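Long-range contacts in L-ornithine 5-monooxygenase (Pseudomonas aeruginosa, PDB 3S5W), which catalyses the FAD- and NADPH-dependent N5-hydroxylation of L-ornithine, the first step in making the hydroxamate groups of the siderophore pyoverdin: residues Ile43-Ile47 and Val136-Phe140; Asp90-Arg95 and Leu432-Glu437; Gly160-Leu165 and Arg407-Ile412. All blocks are in the same frame, centred on the assembly; numbering follows the deposited sequence.

How the contacts relate
Helix 40-56 supplies the first segment of contact 1, residues 43-47, and the loop holding 90-95 opens contact 2 before the chain reaches 136-140 and closes contact 1. The two therefore cross. Residues 160-165 then open contact 3, which 407-412 closes after 241 intervening residues, and contact 2 closes last, at 432-437; contact 3 is nested inside its loop and in series with contact 1. Contacts 1 and 2 touch, their centres about 12 Å apart, and together join helices 40-56, 126-137 and 432-447 to the 90-95 loop near the FAD. Contact 3 lies about 27 and 28 Å away, centre to centre, tying strand 161-171 to the lead-in and first residues of strand 411-414.

Contact 1: residues Ile43-Ile47 and Val136-Phe140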
ATOM      1  N   ILE A  43     -13.000  -1.455  -1.698  1.00 23.09           N
ATOM      2  CA  ILE A  43     -13.973  -2.003  -0.739  1.00 22.96           C
ATOM      3  C   ILE A  43     -14.731  -0.821  -0.105  1.00 22.90           C
ATOM      4  O   ILE A  43     -15.955  -0.841  -0.016  1.00 22.45           O
ATOM      5  CB  ILE A  43     -13.301  -2.878   0.364  1.00 22.29           C
ATOM      6  CG1 ILE A  43     -12.560  -4.073  -0.242  1.00 24.26           C
ATOM      7  CG2 ILE A  43     -14.346  -3.383   1.312  1.00 23.02           C
ATOM      8  CD1 ILE A  43     -11.575  -4.813   0.691  1.00 20.82           C
ATOM      9  N   ALA A  44     -14.000   0.205   0.351  1.00 22.13           N
ATOM     10  CA  ALA A  44     -14.658   1.383   0.926  1.00 22.10           C
ATOM     11  C   ALA A  44     -15.631   2.029  -0.077  1.00 22.69           C
ATOM     12  O   ALA A  44     -16.726   2.516   0.291  1.00 22.01           O
ATOM     13  CB  ALA A  44     -13.604   2.431   1.377  1.00 21.52           C
ATOM     14  N   LEU A  45     -15.200   2.088  -1.327  1.00 22.60           N
ATOM     15  CA  LEU A  45     -16.067   2.581  -2.395  1.00 23.14           C
ATOM     16  C   LEU A  45     -17.355   1.723  -2.603  1.00 23.35           C
ATOM     17  O   LEU A  45     -18.443   2.291  -2.740  1.00 23.91           O
ATOM     18  CB  LEU A  45     -15.282   2.713  -3.697  1.00 23.13           C
ATOM     19  CG  LEU A  45     -16.075   3.208  -4.924  1.00 23.87           C
ATOM     20  CD1 LEU A  45     -16.648   4.605  -4.646  1.00 25.34           C
ATOM     21  CD2 LEU A  45     -15.093   3.262  -6.079  1.00 25.61           C
ATOM     22  N   ALA A  46     -17.234   0.397  -2.596  1.00 24.77           N
ATOM     23  CA  ALA A  46     -18.386  -0.510  -2.714  1.00 25.62           C
ATOM     24  C   ALA A  46     -19.409  -0.248  -1.593  1.00 26.43           C
ATOM     25  O   ALA A  46     -20.650  -0.251  -1.818  1.00 25.52           O
ATOM     26  CB  ALA A  46     -17.912  -1.990  -2.655  1.00 26.94           C
ATOM     27  N   ILE A  47     -18.895  -0.025  -0.384  1.00 25.63           N
ATOM     28  CA  ILE A  47     -19.761   0.333   0.749  1.00 25.71           C
ATOM     29  C   ILE A  47     -20.491   1.651   0.505  1.00 26.41           C
ATOM     30  O   ILE A  47     -21.715   1.750   0.721  1.00 25.63           O
ATOM     31  CB  ILE A  47     -18.968   0.439   2.083  1.00 25.29           C
ATOM     32  CG1 ILE A  47     -18.338  -0.899   2.433  1.00 24.70           C
ATOM     33  CG2 ILE A  47     -19.864   0.958   3.215  1.00 25.16           C
ATOM     34  CD1 ILE A  47     -17.236  -0.794   3.517  1.00 26.03           C
ATOM     35  N   VAL A 136     -15.454  -7.809   5.564  1.00 24.51           N
ATOM     36  CA  VAL A 136     -16.235  -6.773   4.900  1.00 24.55           C
ATOM     37  C   VAL A 136     -16.444  -7.153   3.410  1.00 25.72           C
ATOM     38  O   VAL A 136     -17.567  -7.077   2.933  1.00 25.46           O
ATOM     39  CB  VAL A 136     -15.604  -5.380   5.007  1.00 24.78           C
ATOM     40  CG1 VAL A 136     -16.372  -4.341   4.158  1.00 25.74           C
ATOM     41  CG2 VAL A 136     -15.619  -4.895   6.493  1.00 24.30           C
ATOM     42  N   ALA A 137     -15.355  -7.503   2.717  1.00 25.68           N
ATOM     43  CA  ALA A 137     -15.376  -7.813   1.273  1.00 26.68           C
ATOM     44  C   ALA A 137     -16.328  -8.980   0.946  1.00 27.42           C
ATOM     45  O   ALA A 137     -16.960  -8.955  -0.101  1.00 28.50           O
ATOM     46  CB  ALA A 137     -13.952  -8.121   0.756  1.00 25.66           C
ATOM     47  N   SER A 138     -16.433  -9.962   1.844  1.00 28.04           N
ATOM     48  CA  SER A 138     -17.353 -11.100   1.711  1.00 29.32           C
ATOM     49  C   SER A 138     -18.839 -10.698   1.669  1.00 30.31           C
ATOM     50  O   SER A 138     -19.687 -11.550   1.396  1.00 31.08           O
ATOM     51  CB  SER A 138     -17.133 -12.141   2.829  1.00 29.78           C
ATOM     52  OG  SER A 138     -17.801 -11.720   4.010  1.00 29.15           O
ATOM     53  N   HIS A 139     -19.165  -9.429   1.947  1.00 30.15           N
ATOM     54  CA  HIS A 139     -20.537  -8.917   1.742  1.00 30.46           C
ATOM     55  C   HIS A 139     -20.780  -8.385   0.329  1.00 30.45           C
ATOM     56  O   HIS A 139     -21.884  -7.915   0.023  1.00 29.50           O
ATOM     57  CB  HIS A 139     -20.886  -7.825   2.761  1.00 31.41           C
ATOM     58  CG  HIS A 139     -20.972  -8.329   4.163  1.00 33.02           C
ATOM     59  ND1 HIS A 139     -19.855  -8.575   4.932  1.00 36.70           N
ATOM     60  CD2 HIS A 139     -22.042  -8.661   4.926  1.00 36.54           C
ATOM     61  CE1 HIS A 139     -20.234  -9.041   6.110  1.00 38.40           C
ATOM     62  NE2 HIS A 139     -21.556  -9.092   6.135  1.00 38.69           N
ATOM     63  N   PHE A 140     -19.754  -8.459  -0.528  1.00 30.01           N
ATOM     64  CA  PHE A 140     -19.817  -7.860  -1.881  1.00 30.83           C
ATOM     65  C   PHE A 140     -19.481  -8.877  -2.975  1.00 31.54           C
ATOM     66  O   PHE A 140     -18.967  -8.525  -4.045  1.00 31.61           O
ATOM     67  CB  PHE A 140     -18.944  -6.583  -1.963  1.00 29.64           C
ATOM     68  CG  PHE A 140     -19.422  -5.511  -1.058  1.00 28.94           C
ATOM     69  CD1 PHE A 140     -18.992  -5.464   0.270  1.00 27.77           C
ATOM     70  CD2 PHE A 140     -20.353  -4.580  -1.499  1.00 27.46           C
ATOM     71  CE1 PHE A 140     -19.494  -4.497   1.155  1.00 26.13           C
ATOM     72  CE2 PHE A 140     -20.846  -3.614  -0.627  1.00 26.12           C
ATOM     73  CZ  PHE A 140     -20.404  -3.569   0.693  1.00 28.33           C
TER
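Ala46 lays its methyl over one face of the Phe140 ring in a CH-pi contact, with CB of Ala46 4.1 Å from the ring centroid and 25° off the ring normal. Ala46 CB is displaced toward the rim, closest to Phe140 CD2 at 3.7 Å. Ile47 meets the same ring obliquely, its CG1 3.8 Å from Phe140 CZ, and the two side chains cross at about a right angle. With CG anti to the carbonyl carbon (chi1 -63°), the ring extends from its turn onto Ala46 and Ile47.

The aliphatic contacts centre on Val136, whose CG1 is shared by two isoleucines one helical turn apart: it touches CG2 of Ile43 at 3.6 Å and CD1 of Ile47 at 3.7 Å. Ile43 also extends CD1 to within 4.1 Å of Ala137 CB.

No hydrogen bond crosses the contact; the polar work is local. A type I turn from Ala137 to Phe140, with Phe140 N bonded to Ala137 O, folds the chain at the end of the helix that carries Val136, and the ring comes back against helix 40-56.

Helix 40-56 follows strand 30-36, as the first helix does in a Rossmann-type dinucleotide-binding fold, and the side chain of Ile43 is about 7 Å from the FAD. Ala44, pointing away from 136-140, packs on Leu432 and Ala436, so helix 40-56 is sandwiched between helices 126-137 and 432-447.

Contact 2: residues Asp90-Arg95 and Leu432-Glu437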
ATOM      1  N   ASP A  90     -11.181   2.917  10.200  1.00 24.11           N
ATOM      2  CA  ASP A  90     -11.582   1.733   9.447  1.00 24.43           C
ATOM      3  C   ASP A  90     -12.256   2.166   8.122  1.00 24.16           C
ATOM      4  O   ASP A  90     -12.184   3.305   7.744  1.00 24.94           O
ATOM      5  CB  ASP A  90     -12.518   0.884  10.332  1.00 25.02           C
ATOM      6  CG  ASP A  90     -13.831   1.595  10.647  1.00 25.12           C
ATOM      7  OD1 ASP A  90     -14.178   2.519   9.895  1.00 26.84           O
ATOM      8  OD2 ASP A  90     -14.517   1.260  11.656  1.00 27.74           O
ATOM      9  N   LEU A  91     -12.905   1.254   7.408  1.00 24.05           N
ATOM     10  CA  LEU A  91     -13.436   1.601   6.058  1.00 24.03           C
ATOM     11  C   LEU A  91     -14.637   2.582   6.019  1.00 23.88           C
ATOM     12  O   LEU A  91     -14.977   3.082   4.945  1.00 23.22           O
ATOM     13  CB  LEU A  91     -13.831   0.319   5.320  1.00 24.23           C
ATOM     14  CG  LEU A  91     -12.681  -0.658   5.003  1.00 26.02           C
ATOM     15  CD1 LEU A  91     -13.154  -1.926   4.310  1.00 29.19           C
ATOM     16  CD2 LEU A  91     -11.662   0.024   4.180  1.00 27.67           C
ATOM     17  N   VAL A  92     -15.245   2.869   7.175  1.00 23.20           N
ATOM     18  CA  VAL A  92     -16.546   3.571   7.205  1.00 23.98           C
ATOM     19  C   VAL A  92     -16.711   4.689   8.216  1.00 24.48           C
ATOM     20  O   VAL A  92     -17.437   5.660   7.960  1.00 23.87           O
ATOM     21  CB  VAL A  92     -17.762   2.588   7.413  1.00 25.85           C
ATOM     22  CG1 VAL A  92     -17.845   1.565   6.317  1.00 25.90           C
ATOM     23  CG2 VAL A  92     -17.683   1.865   8.776  1.00 24.55           C
ATOM     24  N   SER A  93     -16.075   4.527   9.385  1.00 23.95           N
ATOM     25  CA  SER A  93     -16.469   5.282  10.575  1.00 24.40           C
ATOM     26  C   SER A  93     -16.353   6.794  10.470  1.00 24.20           C
ATOM     27  O   SER A  93     -17.180   7.510  11.040  1.00 24.73           O
ATOM     28  CB  SER A  93     -15.787   4.739  11.843  1.00 23.34           C
ATOM     29  OG  SER A  93     -16.328   3.457  12.140  1.00 24.42           O
ATOM     30  N   LEU A  94     -15.338   7.297   9.768  1.00 24.15           N
ATOM     31  CA  LEU A  94     -15.224   8.757   9.599  1.00 25.51           C
ATOM     32  C   LEU A  94     -16.419   9.365   8.851  1.00 25.85           C
ATOM     33  O   LEU A  94     -16.678  10.556   8.967  1.00 27.13           O
ATOM     34  CB  LEU A  94     -13.920   9.140   8.902  1.00 24.73           C
ATOM     35  CG  LEU A  94     -12.630   8.882   9.679  1.00 27.65           C
ATOM     36  CD1 LEU A  94     -11.453   9.607   9.027  1.00 28.32           C
ATOM     37  CD2 LEU A  94     -12.805   9.346  11.114  1.00 29.98           C
ATOM     38  N   ARG A  95     -17.096   8.535   8.054  1.00 25.95           N
ATOM     39  CA  ARG A  95     -18.311   8.951   7.343  1.00 26.53           C
ATOM     40  C   ARG A  95     -19.565   8.557   8.110  1.00 25.77           C
ATOM     41  O   ARG A  95     -20.458   9.368   8.278  1.00 27.03           O
ATOM     42  CB  ARG A  95     -18.387   8.300   5.953  1.00 26.08           C
ATOM     43  CG  ARG A  95     -19.572   8.828   5.096  1.00 28.37           C
ATOM     44  CD  ARG A  95     -19.697   8.063   3.766  1.00 27.74           C
ATOM     45  NE  ARG A  95     -20.006   6.659   3.962  1.00 25.82           N
ATOM     46  CZ  ARG A  95     -19.152   5.668   3.728  1.00 28.40           C
ATOM     47  NH1 ARG A  95     -17.929   5.936   3.286  1.00 28.29           N
ATOM     48  NH2 ARG A  95     -19.509   4.411   3.947  1.00 27.27           N
ATOM     49  N   LEU A 432     -10.289   7.052   3.724  1.00 23.07           N
ATOM     50  CA  LEU A 432     -11.049   6.190   2.829  1.00 24.49           C
ATOM     51  C   LEU A 432     -12.564   6.400   2.916  1.00 25.13           C
ATOM     52  O   LEU A 432     -13.200   6.481   1.880  1.00 25.87           O
ATOM     53  CB  LEU A 432     -10.670   4.724   2.998  1.00 25.10           C
ATOM     54  CG  LEU A 432      -9.247   4.315   2.560  1.00 25.73           C
ATOM     55  CD1 LEU A 432      -9.218   2.834   2.531  1.00 25.31           C
ATOM     56  CD2 LEU A 432      -8.870   4.859   1.205  1.00 29.59           C
ATOM     57  N   PRO A 433     -13.144   6.507   4.138  1.00 25.27           N
ATOM     58  CA  PRO A 433     -14.615   6.702   4.155  1.00 25.79           C
ATOM     59  C   PRO A 433     -15.106   7.973   3.463  1.00 25.80           C
ATOM     60  O   PRO A 433     -16.199   7.988   2.863  1.00 25.50           O
ATOM     61  CB  PRO A 433     -14.964   6.764   5.658  1.00 25.95           C
ATOM     62  CG  PRO A 433     -13.835   6.022   6.343  1.00 26.27           C
ATOM     63  CD  PRO A 433     -12.585   6.324   5.500  1.00 25.84           C
ATOM     64  N   VAL A 434     -14.327   9.042   3.585  1.00 25.36           N
ATOM     65  CA  VAL A 434     -14.660  10.315   2.971  1.00 25.73           C
ATOM     66  C   VAL A 434     -14.367  10.297   1.446  1.00 25.50           C
ATOM     67  O   VAL A 434     -15.197  10.794   0.642  1.00 24.86           O
ATOM     68  CB  VAL A 434     -13.936  11.500   3.727  1.00 26.87           C
ATOM     69  CG1 VAL A 434     -14.222  12.819   3.069  1.00 28.14           C
ATOM     70  CG2 VAL A 434     -14.396  11.547   5.224  1.00 26.85           C
ATOM     71  N   ARG A 435     -13.210   9.754   1.046  1.00 23.86           N
ATOM     72  CA  ARG A 435     -12.926   9.614  -0.388  1.00 23.88           C
ATOM     73  C   ARG A 435     -13.982   8.745  -1.093  1.00 24.03           C
ATOM     74  O   ARG A 435     -14.403   9.056  -2.218  1.00 24.25           O
ATOM     75  CB  ARG A 435     -11.533   9.045  -0.599  1.00 24.17           C
ATOM     76  CG  ARG A 435     -11.096   8.987  -2.049  1.00 23.31           C
ATOM     77  CD  ARG A 435      -9.595   8.803  -2.119  1.00 25.28           C
ATOM     78  NE  ARG A 435      -9.130   7.424  -1.930  1.00 25.01           N
ATOM     79  CZ  ARG A 435      -7.922   7.123  -1.468  1.00 25.30           C
ATOM     80  NH1 ARG A 435      -7.125   8.098  -1.050  1.00 25.98           N
ATOM     81  NH2 ARG A 435      -7.510   5.862  -1.406  1.00 23.93           N
ATOM     82  N   ALA A 436     -14.417   7.668  -0.435  1.00 23.56           N
ATOM     83  CA  ALA A 436     -15.443   6.800  -0.999  1.00 24.23           C
ATOM     84  C   ALA A 436     -16.746   7.580  -1.231  1.00 25.87           C
ATOM     85  O   ALA A 436     -17.399   7.417  -2.269  1.00 25.27           O
ATOM     86  CB  ALA A 436     -15.707   5.621  -0.072  1.00 23.68           C
ATOM     87  N   GLU A 437     -17.124   8.407  -0.256  1.00 26.36           N
ATOM     88  CA  GLU A 437     -18.330   9.233  -0.376  1.00 28.01           C
ATOM     89  C   GLU A 437     -18.148  10.241  -1.516  1.00 28.20           C
ATOM     90  O   GLU A 437     -19.086  10.512  -2.276  1.00 28.43           O
ATOM     91  CB  GLU A 437     -18.598   9.985   0.920  1.00 28.22           C
ATOM     92  CG  GLU A 437     -19.800  10.926   0.843  1.00 33.22           C
ATOM     93  CD  GLU A 437     -20.325  11.294   2.217  1.00 40.59           C
ATOM     94  OE1 GLU A 437     -19.571  11.920   2.987  1.00 41.27           O
ATOM     95  OE2 GLU A 437     -21.488  10.947   2.524  1.00 44.83           O
TER
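Pro433, in the first turn of the C-terminal helix 432-447, packs into the bend of the 90-95 loop, making this a loop-to-helix contact of mixed apolar and polar character beside the flavin site; Lys89, the residue before Asp90 in the same loop, binds substrate. Pro433 CG lies 3.4 Å from Leu91 O, is almost as near to Asp90 O, and touches Leu94 CB at 4.0 Å. Leu91 and Leu432 run side by side, Leu91 CD2 and Leu432 CD1 meeting at 4.1 Å.

The bend is held by Asp90. Its OD1 accepts from Val92 N, above the carboxylate plane, in an Asx turn, and from Ser93 N on the syn lone pair at 2.8 Å; OD2 takes the Ser93 hydroxyl and Phe103 N.

Across the contact, Arg95 NH1 donates to Pro433 O at 2.7 Å, in the carbonyl plane and on a lone pair, at a C=O...donor angle of 118°. The oxygen sits at the guanidinium edge and is shared with the helical bond from Glu437 N. A bend at chi3 (64°) turns the guanidinium back toward this carbonyl, while Arg95 CD rests 3.6 Å from Glu437 CB. Arg95 NE and Glu437 OE2 remain 4.8 Å apart; the salt bridge of Arg95 is instead with Glu51.

Glu51 belongs to helix 40-56, which backs both segments, and Leu91 also packs on Leu133 and Val136 of helix 126-137.

Contact 3: residues Gly160-Leu165 and Arg407-Ile412; sequences GQVEAL and RCKVAI
Gln161 and Arg407 bring the amide and guanidinium planes to 35° of each other, but the two groups do not stack. The side chains cross at about a right angle, and Gln161 OE1 approaches the base of the arginine, 3.6 Å from Arg407 CA. The guanidinium itself is directed away, to salt bridges with Asp405 and Glu389. The third flat group, the Glu163 carboxylate, runs alongside Lys409, both side chains pointing the same way, with OE1 of Glu163 3.9 Å from Lys409 CG. Its contact is with the aliphatic part of the lysine: Glu163 OE1 and Lys409 NZ are 5.8 Å apart.

Between these, the backbones run parallel and are joined by one beta bridge, Val162 with Cys408. Val162 N donates to Arg407 O at 2.9 Å, and Val162 O accepts from Lys409 N at 3.0 Å. Bonding to the residues on either side of its bridge partner is the hallmark of parallel pairing. The bridge joins the start of strand 161-171 to the residues leading into strand 411-414, two strands of one mixed sheet.

Val410 lies between the diverging chains. With chi1 at -66°, its CG1 stands anti to the carbonyl carbon and packs against the backbone at Ala164 N, which puts Val410 CG2 between backbone N and carbonyl carbon, 3.8 Å from Leu165 CG. Leu165 CD1 reaches Ile412 CG1 at 3.9 Å. Glu163 and Ala164 make backbone hydrogen bonds with Met156 of strand 148-158, while Ala411 pairs with Leu184 of strand 183-186.

Chemically, two main-chain bonds set the register and a row of Val162, Val410, Leu165 and Ile412 packs on the buried side. The charge of Arg407 is probably balanced by Asp405 and Glu389, and Glu163 and Lys409 are probably linked by no more than a weak attraction.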
ATOM      1  N   GLY A 160     -16.759   8.989 -33.237  1.00 57.36           N
ATOM      2  CA  GLY A 160     -15.636   9.849 -32.821  1.00 56.76           C
ATOM      3  C   GLY A 160     -15.527  10.099 -31.313  1.00 56.48           C
ATOM      4  O   GLY A 160     -14.534  10.668 -30.852  1.00 56.27           O
ATOM      5  N   GLN A 161     -16.547   9.678 -30.555  1.00 55.75           N
ATOM      6  CA  GLN A 161     -16.597   9.875 -29.091  1.00 55.06           C
ATOM      7  C   GLN A 161     -16.381   8.564 -28.300  1.00 53.85           C
ATOM      8  O   GLN A 161     -16.899   7.510 -28.674  1.00 53.61           O
ATOM      9  CB  GLN A 161     -17.929  10.522 -28.663  1.00 55.41           C
ATOM     10  CG  GLN A 161     -18.489  11.626 -29.589  1.00 56.68           C
ATOM     11  CD  GLN A 161     -17.981  13.024 -29.273  1.00 59.09           C
ATOM     12  OE1 GLN A 161     -16.774  13.299 -29.318  1.00 59.42           O
ATOM     13  NE2 GLN A 161     -18.912  13.929 -28.971  1.00 59.37           N
ATOM     14  N   VAL A 162     -15.621   8.646 -27.204  1.00 52.47           N
ATOM     15  CA  VAL A 162     -15.434   7.512 -26.292  1.00 50.87           C
ATOM     16  C   VAL A 162     -16.672   7.368 -25.402  1.00 50.15           C
ATOM     17  O   VAL A 162     -16.817   8.088 -24.416  1.00 50.39           O
ATOM     18  CB  VAL A 162     -14.155   7.682 -25.421  1.00 50.88           C
ATOM     19  CG1 VAL A 162     -13.910   6.441 -24.579  1.00 49.79           C
ATOM     20  CG2 VAL A 162     -12.941   7.968 -26.293  1.00 50.49           C
ATOM     21  N   GLU A 163     -17.562   6.448 -25.760  1.00 49.03           N
ATOM     22  CA  GLU A 163     -18.831   6.269 -25.052  1.00 48.48           C
ATOM     23  C   GLU A 163     -18.761   5.192 -23.979  1.00 46.42           C
ATOM     24  O   GLU A 163     -19.647   5.085 -23.146  1.00 46.08           O
ATOM     25  CB  GLU A 163     -19.964   5.902 -26.027  1.00 49.29           C
ATOM     26  CG  GLU A 163     -20.208   6.890 -27.180  1.00 53.76           C
ATOM     27  CD  GLU A 163     -20.764   8.244 -26.741  1.00 57.54           C
ATOM     28  OE1 GLU A 163     -21.104   8.422 -25.549  1.00 59.16           O
ATOM     29  OE2 GLU A 163     -20.853   9.139 -27.610  1.00 59.72           O
ATOM     30  N   ALA A 164     -17.731   4.359 -24.044  1.00 44.70           N
ATOM     31  CA  ALA A 164     -17.558   3.274 -23.086  1.00 42.56           C
ATOM     32  C   ALA A 164     -16.107   2.806 -23.107  1.00 41.27           C
ATOM     33  O   ALA A 164     -15.319   3.215 -23.966  1.00 41.49           O
ATOM     34  CB  ALA A 164     -18.536   2.121 -23.372  1.00 42.18           C
ATOM     35  N   LEU A 165     -15.745   1.975 -22.140  1.00 38.91           N
ATOM     36  CA  LEU A 165     -14.392   1.489 -22.046  1.00 37.19           C
ATOM     37  C   LEU A 165     -14.414  -0.010 -22.089  1.00 35.52           C
ATOM     38  O   LEU A 165     -15.322  -0.632 -21.555  1.00 34.69           O
ATOM     39  CB  LEU A 165     -13.716   1.994 -20.745  1.00 37.19           C
ATOM     40  CG  LEU A 165     -13.461   3.498 -20.616  1.00 36.91           C
ATOM     41  CD1 LEU A 165     -13.137   3.832 -19.161  1.00 36.22           C
ATOM     42  CD2 LEU A 165     -12.344   3.984 -21.562  1.00 35.81           C
ATOM     43  N   ARG A 407     -13.762  14.725 -26.172  1.00 55.39           N
ATOM     44  CA  ARG A 407     -14.116  13.464 -26.877  1.00 55.02           C
ATOM     45  C   ARG A 407     -14.398  12.285 -25.921  1.00 54.49           C
ATOM     46  O   ARG A 407     -15.166  11.367 -26.238  1.00 54.57           O
ATOM     47  CB  ARG A 407     -13.011  13.039 -27.853  1.00 55.28           C
ATOM     48  CG  ARG A 407     -12.876  13.870 -29.130  1.00 56.21           C
ATOM     49  CD  ARG A 407     -11.581  13.503 -29.850  1.00 57.63           C
ATOM     50  NE  ARG A 407     -10.414  13.941 -29.082  1.00 58.18           N
ATOM     51  CZ  ARG A 407      -9.176  13.468 -29.207  1.00 57.79           C
ATOM     52  NH1 ARG A 407      -8.880  12.516 -30.080  1.00 58.35           N
ATOM     53  NH2 ARG A 407      -8.219  13.960 -28.440  1.00 58.54           N
ATOM     54  N   CYS A 408     -13.754  12.308 -24.761  1.00 53.51           N
ATOM     55  CA  CYS A 408     -13.911  11.250 -23.776  1.00 52.35           C
ATOM     56  C   CYS A 408     -15.137  11.552 -22.910  1.00 51.35           C
ATOM     57  O   CYS A 408     -15.138  12.501 -22.128  1.00 51.52           O
ATOM     58  CB  CYS A 408     -12.632  11.139 -22.949  1.00 52.57           C
ATOM     59  SG  CYS A 408     -12.353   9.565 -22.108  1.00 52.88           S
ATOM     60  N   LYS A 409     -16.183  10.751 -23.087  1.00 50.03           N
ATOM     61  CA  LYS A 409     -17.466  10.933 -22.402  1.00 48.78           C
ATOM     62  C   LYS A 409     -17.577  10.070 -21.130  1.00 47.20           C
ATOM     63  O   LYS A 409     -18.557  10.170 -20.378  1.00 46.96           O
ATOM     64  CB  LYS A 409     -18.623  10.575 -23.344  1.00 49.78           C
ATOM     65  CG  LYS A 409     -18.623  11.322 -24.689  1.00 51.76           C
ATOM     66  CD  LYS A 409     -19.184  12.735 -24.555  1.00 55.91           C
ATOM     67  CE  LYS A 409     -20.711  12.702 -24.437  1.00 58.59           C
ATOM     68  NZ  LYS A 409     -21.271  14.050 -24.187  1.00 60.70           N
ATOM     69  N   VAL A 410     -16.594   9.198 -20.930  1.00 44.67           N
ATOM     70  CA  VAL A 410     -16.579   8.287 -19.785  1.00 42.24           C
ATOM     71  C   VAL A 410     -15.807   8.946 -18.642  1.00 40.47           C
ATOM     72  O   VAL A 410     -14.961   9.814 -18.878  1.00 40.48           O
ATOM     73  CB  VAL A 410     -15.931   6.932 -20.131  1.00 42.05           C
ATOM     74  CG1 VAL A 410     -16.774   6.183 -21.145  1.00 42.28           C
ATOM     75  CG2 VAL A 410     -14.522   7.124 -20.647  1.00 42.57           C
ATOM     76  N   ALA A 411     -16.107   8.519 -17.418  1.00 38.27           N
ATOM     77  CA  ALA A 411     -15.422   9.025 -16.221  1.00 35.51           C
ATOM     78  C   ALA A 411     -14.414   7.973 -15.763  1.00 33.22           C
ATOM     79  O   ALA A 411     -14.759   6.792 -15.653  1.00 32.44           O
ATOM     80  CB  ALA A 411     -16.448   9.331 -15.120  1.00 35.24           C
ATOM     81  N   ILE A 412     -13.169   8.400 -15.540  1.00 30.82           N
ATOM     82  CA  ILE A 412     -12.121   7.538 -14.992  1.00 28.90           C
ATOM     83  C   ILE A 412     -11.608   8.149 -13.672  1.00 28.13           C
ATOM     84  O   ILE A 412     -11.196   9.306 -13.641  1.00 26.99           O
ATOM     85  CB  ILE A 412     -10.948   7.388 -15.971  1.00 29.84           C
ATOM     86  CG1 ILE A 412     -11.476   6.903 -17.355  1.00 30.20           C
ATOM     87  CG2 ILE A 412      -9.867   6.449 -15.383  1.00 28.15           C
ATOM     88  CD1 ILE A 412     -10.524   7.122 -18.481  1.00 33.61           C
TER